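Local coordinates for protein Pts system, fructose-specific iiabc component (Borrelia burgdorferi, PDB 5DLE) that probably passes phosphate from a phosphohistidine to incoming fructose through its cysteine, this chain being the cytoplasmic IIB domain of a multidomain fructose transporter, at residues 14-28 and 45-59. Residues are numbered along the deposited sequence; the frame is centred on the assembly and turned at random. Where two conformers were deposited one is given.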
loop_
_atom_site.group_PDB
_atom_site.type_symbol
_atom_site.label_atom_id
_atom_site.label_comp_id
_atom_site.label_asym_id
_atom_site.label_seq_id
_atom_site.Cartn_x
_atom_site.Cartn_y
_atom_site.Cartn_z
ATOM N N ILE A 14 1.869 -23.331 -11.593
ATOM C CA ILE A 14 0.948 -22.211 -11.799
ATOM C C ILE A 14 1.780 -21.036 -12.288
ATOM O O ILE A 14 2.910 -20.852 -11.820
ATOM C CB ILE A 14 0.221 -21.855 -10.485
ATOM C CG1 ILE A 14 -0.618 -23.033 -9.993
ATOM C CG2 ILE A 14 -0.639 -20.558 -10.655
ATOM C CD1 ILE A 14 -1.312 -22.797 -8.661
ATOM N N VAL A 15 1.260 -20.264 -13.241
ATOM C CA VAL A 15 1.836 -18.939 -13.484
ATOM C C VAL A 15 0.771 -17.894 -13.203
ATOM O O VAL A 15 -0.442 -18.144 -13.327
ATOM C CB VAL A 15 2.417 -18.769 -14.907
ATOM C CG1 VAL A 15 3.590 -19.745 -15.100
ATOM C CG2 VAL A 15 1.339 -18.957 -15.987
ATOM N N ALA A 16 1.222 -16.714 -12.785
ATOM C CA ALA A 16 0.266 -15.658 -12.487
ATOM C C ALA A 16 0.813 -14.321 -12.962
ATOM O O ALA A 16 2.039 -14.143 -13.077
ATOM C CB ALA A 16 -0.029 -15.565 -10.978
ATOM N N VAL A 17 -0.099 -13.366 -13.206
ATOM C CA VAL A 17 0.279 -11.962 -13.378
ATOM C C VAL A 17 -0.520 -11.181 -12.360
ATOM O O VAL A 17 -1.740 -11.379 -12.257
ATOM C CB VAL A 17 -0.037 -11.417 -14.787
ATOM C CG1 VAL A 17 0.403 -9.967 -14.910
ATOM C CG2 VAL A 17 0.620 -12.260 -15.883
ATOM N N THR A 18 0.146 -10.276 -11.625
ATOM C CA THR A 18 -0.597 -9.358 -10.777
ATOM C C THR A 18 -0.335 -7.954 -11.303
ATOM O O THR A 18 0.789 -7.615 -11.693
ATOM C CB THR A 18 -0.244 -9.491 -9.316
ATOM O OG1 THR A 18 1.107 -9.031 -9.069
ATOM C CG2 THR A 18 -0.448 -10.959 -8.847
ATOM N N ALA A 19 -1.394 -7.147 -11.365
ATOM C CA ALA A 19 -1.239 -5.826 -11.976
ATOM C C ALA A 19 -2.250 -4.882 -11.363
ATOM O O ALA A 19 -3.434 -5.021 -11.597
ATOM C CB ALA A 19 -1.429 -5.900 -13.491
ATOM N N CYS A 20 -1.767 -3.922 -10.584
ATOM C CA CYS A 20 -2.626 -2.841 -10.066
ATOM C C CYS A 20 -1.891 -1.542 -10.351
ATOM O O CYS A 20 -0.757 -1.369 -9.888
ATOM C CB CYS A 20 -2.879 -3.058 -8.588
ATOM S SG CYS A 20 -3.813 -1.634 -7.914
ATOM N N PRO A 21 -2.521 -0.580 -11.030
ATOM C CA PRO A 21 -1.792 0.643 -11.395
ATOM C C PRO A 21 -1.873 1.736 -10.335
ATOM O O PRO A 21 -1.864 2.919 -10.674
ATOM C CB PRO A 21 -2.497 1.092 -12.681
ATOM C CG PRO A 21 -3.928 0.660 -12.448
ATOM C CD PRO A 21 -3.816 -0.697 -11.704
ATOM N N VAL A 22 -1.981 1.370 -9.068
ATOM C CA VAL A 22 -1.875 2.282 -7.945
ATOM C C VAL A 22 -0.658 1.841 -7.149
ATOM O O VAL A 22 -0.717 0.799 -6.472
ATOM C CB VAL A 22 -3.129 2.277 -7.086
ATOM C CG1 VAL A 22 -2.911 3.186 -5.865
ATOM C CG2 VAL A 22 -4.285 2.767 -7.895
ATOM N N GLY A 23 0.394 2.665 -7.144
ATOM C CA GLY A 23 1.588 2.332 -6.360
ATOM C C GLY A 23 2.070 0.914 -6.652
ATOM O O GLY A 23 2.058 0.446 -7.794
ATOM N N VAL A 24 2.493 0.241 -5.581
ATOM C CA VAL A 24 2.999 -1.137 -5.672
ATOM C C VAL A 24 2.306 -2.097 -4.728
ATOM O O VAL A 24 2.482 -3.329 -4.872
ATOM C CB VAL A 24 4.515 -1.209 -5.413
ATOM C CG1 VAL A 24 5.270 -0.539 -6.590
ATOM C CG2 VAL A 24 4.909 -0.620 -4.032
ATOM N N ALA A 25 1.494 -1.611 -3.784
ATOM C CA ALA A 25 1.041 -2.476 -2.690
ATOM C C ALA A 25 0.139 -3.618 -3.192
ATOM O O ALA A 25 0.390 -4.801 -2.895
ATOM C CB ALA A 25 0.296 -1.704 -1.602
ATOM N N HIS A 26 -0.959 -3.305 -3.883
ATOM C CA HIS A 26 -1.828 -4.410 -4.314
ATOM C C HIS A 26 -1.103 -5.381 -5.229
ATOM O O HIS A 26 -1.329 -6.601 -5.137
ATOM C CB HIS A 26 -3.100 -3.933 -4.993
ATOM C CG HIS A 26 -4.139 -3.473 -4.018
ATOM N ND1 HIS A 26 -5.485 -3.575 -4.287
ATOM C CD2 HIS A 26 -4.033 -2.858 -2.816
ATOM C CE1 HIS A 26 -6.174 -3.039 -3.280
ATOM N NE2 HIS A 26 -5.319 -2.599 -2.376
ATOM N N THR A 27 -0.260 -4.868 -6.130
ATOM C CA THR A 27 0.505 -5.761 -7.023
ATOM C C THR A 27 1.305 -6.762 -6.211
ATOM O O THR A 27 1.274 -7.987 -6.502
ATOM C CB THR A 27 1.442 -4.917 -7.873
ATOM O OG1 THR A 27 0.645 -4.100 -8.724
ATOM C CG2 THR A 27 2.367 -5.760 -8.719
ATOM N N TYR A 28 2.026 -6.273 -5.199
ATOM C CA TYR A 28 2.925 -7.156 -4.452
ATOM C C TYR A 28 2.175 -7.961 -3.411
ATOM O O TYR A 28 2.563 -9.107 -3.118
ATOM C CB TYR A 28 4.058 -6.331 -3.774
ATOM C CG TYR A 28 5.220 -6.119 -4.728
ATOM C CD1 TYR A 28 5.180 -5.154 -5.694
ATOM C CD2 TYR A 28 6.320 -6.962 -4.694
ATOM C CE1 TYR A 28 6.201 -4.980 -6.606
ATOM C CE2 TYR A 28 7.331 -6.820 -5.599
ATOM C CZ TYR A 28 7.271 -5.836 -6.545
ATOM O OH TYR A 28 8.300 -5.682 -7.454
ATOM N N ILE A 45 5.166 -22.060 -8.498
ATOM C CA ILE A 45 4.502 -20.809 -8.876
ATOM C C ILE A 45 5.540 -19.822 -9.415
ATOM O O ILE A 45 6.626 -19.680 -8.845
ATOM C CB ILE A 45 3.726 -20.240 -7.648
ATOM C CG1 ILE A 45 3.065 -18.880 -7.918
ATOM C CG2 ILE A 45 4.633 -20.078 -6.432
ATOM C CD1 ILE A 45 1.810 -19.007 -8.722
ATOM N N ARG A 46 5.211 -19.139 -10.520
ATOM C CA ARG A 46 5.966 -17.977 -10.997
ATOM C C ARG A 46 4.986 -16.832 -11.177
ATOM O O ARG A 46 3.922 -17.042 -11.766
ATOM C CB ARG A 46 6.662 -18.277 -12.336
ATOM C CG ARG A 46 8.081 -18.828 -12.159
ATOM C CD ARG A 46 9.118 -17.687 -11.962
ATOM N NE ARG A 46 9.156 -16.898 -13.188
ATOM C CZ ARG A 46 8.774 -15.639 -13.342
ATOM N NH1 ARG A 46 8.409 -14.853 -12.317
ATOM N NH2 ARG A 46 8.828 -15.137 -14.567
ATOM N N VAL A 47 5.334 -15.634 -10.667
ATOM C CA VAL A 47 4.469 -14.459 -10.766
ATOM C C VAL A 47 5.200 -13.310 -11.457
ATOM O O VAL A 47 6.303 -12.914 -11.035
ATOM C CB VAL A 47 3.959 -13.999 -9.382
ATOM C CG1 VAL A 47 2.932 -12.856 -9.547
ATOM C CG2 VAL A 47 3.293 -15.119 -8.676
ATOM N N GLU A 48 4.574 -12.764 -12.494
ATOM C CA GLU A 48 4.943 -11.504 -13.115
ATOM C C GLU A 48 4.177 -10.380 -12.432
ATOM O O GLU A 48 2.978 -10.507 -12.182
ATOM C CB GLU A 48 4.577 -11.558 -14.605
ATOM C CG GLU A 48 4.490 -10.220 -15.320
ATOM C CD GLU A 48 4.094 -10.405 -16.794
ATOM O OE1 GLU A 48 4.482 -11.430 -17.377
ATOM O OE2 GLU A 48 3.371 -9.557 -17.356
ATOM N N THR A 49 4.853 -9.271 -12.158
ATOM C CA THR A 49 4.181 -8.151 -11.522
ATOM C C THR A 49 4.193 -6.922 -12.422
ATOM O O THR A 49 5.146 -6.686 -13.158
ATOM C CB THR A 49 4.835 -7.775 -10.166
ATOM O OG1 THR A 49 6.241 -7.529 -10.323
ATOM C CG2 THR A 49 4.632 -8.875 -9.116
ATOM N N GLN A 50 3.111 -6.147 -12.352
ATOM C CA GLN A 50 3.003 -4.868 -13.072
ATOM C C GLN A 50 2.400 -3.800 -12.173
ATOM O O GLN A 50 1.332 -4.004 -11.592
ATOM C CB GLN A 50 2.112 -5.014 -14.315
ATOM C CG GLN A 50 2.368 -6.278 -15.154
ATOM C CD GLN A 50 1.697 -6.181 -16.514
ATOM O OE1 GLN A 50 1.088 -5.136 -16.853
ATOM N NE2 GLN A 50 1.810 -7.233 -17.308
ATOM N N GLY A 51 2.984 -2.600 -12.259
ATOM C CA GLY A 51 2.378 -1.386 -11.729
ATOM C C GLY A 51 2.138 -0.303 -12.770
ATOM O O GLY A 51 1.957 -0.589 -13.959
ATOM N N SER A 52 2.119 0.961 -12.331
ATOM C CA SER A 52 2.052 2.071 -13.269
ATOM C C SER A 52 3.383 2.329 -13.959
ATOM O O SER A 52 3.404 2.885 -15.061
ATOM C CB SER A 52 1.597 3.340 -12.552
ATOM O OG SER A 52 0.251 3.233 -12.150
ATOM N N ILE A 53 4.498 1.949 -13.335
ATOM C CA ILE A 53 5.802 2.256 -13.912
ATOM C C ILE A 53 6.194 1.210 -14.942
ATOM O O ILE A 53 6.644 1.540 -16.046
ATOM C CB ILE A 53 6.858 2.388 -12.799
ATOM C CG1 ILE A 53 6.491 3.544 -11.869
ATOM C CG2 ILE A 53 8.235 2.613 -13.396
ATOM C CD1 ILE A 53 7.365 3.665 -10.667
ATOM N N GLY A 54 6.019 -0.064 -14.612
ATOM C CA GLY A 54 6.442 -1.106 -15.519
ATOM C C GLY A 54 6.164 -2.498 -14.995
ATOM O O GLY A 54 5.313 -2.714 -14.133
ATOM N N ILE A 55 6.946 -3.430 -15.519
ATOM C CA ILE A 55 6.703 -4.869 -15.450
ATOM C C ILE A 55 7.980 -5.532 -14.957
ATOM O O ILE A 55 9.059 -5.251 -15.482
ATOM C CB ILE A 55 6.308 -5.444 -16.818
ATOM C CG1 ILE A 55 5.006 -4.804 -17.307
ATOM C CG2 ILE A 55 6.232 -6.979 -16.758
ATOM C CD1 ILE A 55 4.670 -5.188 -18.736
ATOM N N GLU A 56 7.860 -6.408 -13.956
ATOM C CA GLU A 56 9.008 -7.104 -13.382
ATOM C C GLU A 56 8.779 -8.608 -13.486
ATOM O O GLU A 56 7.652 -9.080 -13.350
ATOM C CB GLU A 56 9.236 -6.721 -11.907
ATOM C CG GLU A 56 9.674 -5.279 -11.691
ATOM C CD GLU A 56 9.657 -4.914 -10.206
ATOM O OE1 GLU A 56 8.546 -4.830 -9.617
ATOM O OE2 GLU A 56 10.753 -4.753 -9.623
ATOM N N ASN A 57 9.847 -9.345 -13.775
ATOM C CA ASN A 57 9.843 -10.818 -13.734
ATOM C C ASN A 57 8.776 -11.392 -14.656
ATOM O O ASN A 57 8.016 -12.312 -14.298
ATOM C CB ASN A 57 9.677 -11.328 -12.303
ATOM C CG ASN A 57 10.796 -10.849 -11.414
ATOM O OD1 ASN A 57 11.931 -11.354 -11.529
ATOM N ND2 ASN A 57 10.536 -9.878 -10.588
ATOM N N ALA A 58 8.765 -10.872 -15.886
ATOM C CA ALA A 58 7.779 -11.276 -16.874
ATOM C C ALA A 58 7.809 -12.785 -17.111
ATOM O O ALA A 58 8.869 -13.418 -17.134
ATOM C CB ALA A 58 8.038 -10.530 -18.178
ATOM N N LEU A 59 6.623 -13.357 -17.281
ATOM C CA LEU A 59 6.520 -14.769 -17.626
ATOM C C LEU A 59 7.212 -15.009 -18.954
ATOM O O LEU A 59 7.087 -14.216 -19.887
ATOM C CB LEU A 59 5.056 -15.201 -17.727
ATOM C CG LEU A 59 4.198 -14.972 -16.457
ATOM C CD1 LEU A 59 2.757 -15.418 -16.719
ATOM C CD2 LEU A 59 4.825 -15.707 -15.264
#
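T27 OG1 and C20 N both donate to Q50 O, where the beta-alpha-beta unit of this IIB domain closes at the carboxyl ends of its parallel strands. T27 OG1 comes from above the carbonyl plane, 3.0 Å from Q50 O, whereas C20 N lies nearly along the C=O axis in a longer bond, 3.3 Å from Q50 O. Chi1 of T27 (-65°) sets OG1 beside the backbone N and CG2 anti to it, bringing T27 CG2 to a tight 3.5 Å from T49 CB. Strands 14-19 and 45-50 are joined in parallel register by backbone bonds from R46 N to I14 O through Q50 N to T18 O.

The face with A16, T18, V47 and T49 packs under helix 25-40. There T18 OG1, 2.8 Å from T27 O, ties the strand to the first turn of the helix. On the face with V15 and V17, L59 CD1 rests against both valines, 3.8 Å from V15 CB. E48 OE1 accepts L59 N and is braced by a salt bridge to R82. Next along the helix, Y28 reaches strand 55-56, and K33 of a neighbouring subunit bonds to E56 OE2 and the Y28 hydroxyl. Finally, Q50 NE2 donates to E48 OE2 at 2.8 Å, the acceptor lying close to the Q50 amide plane.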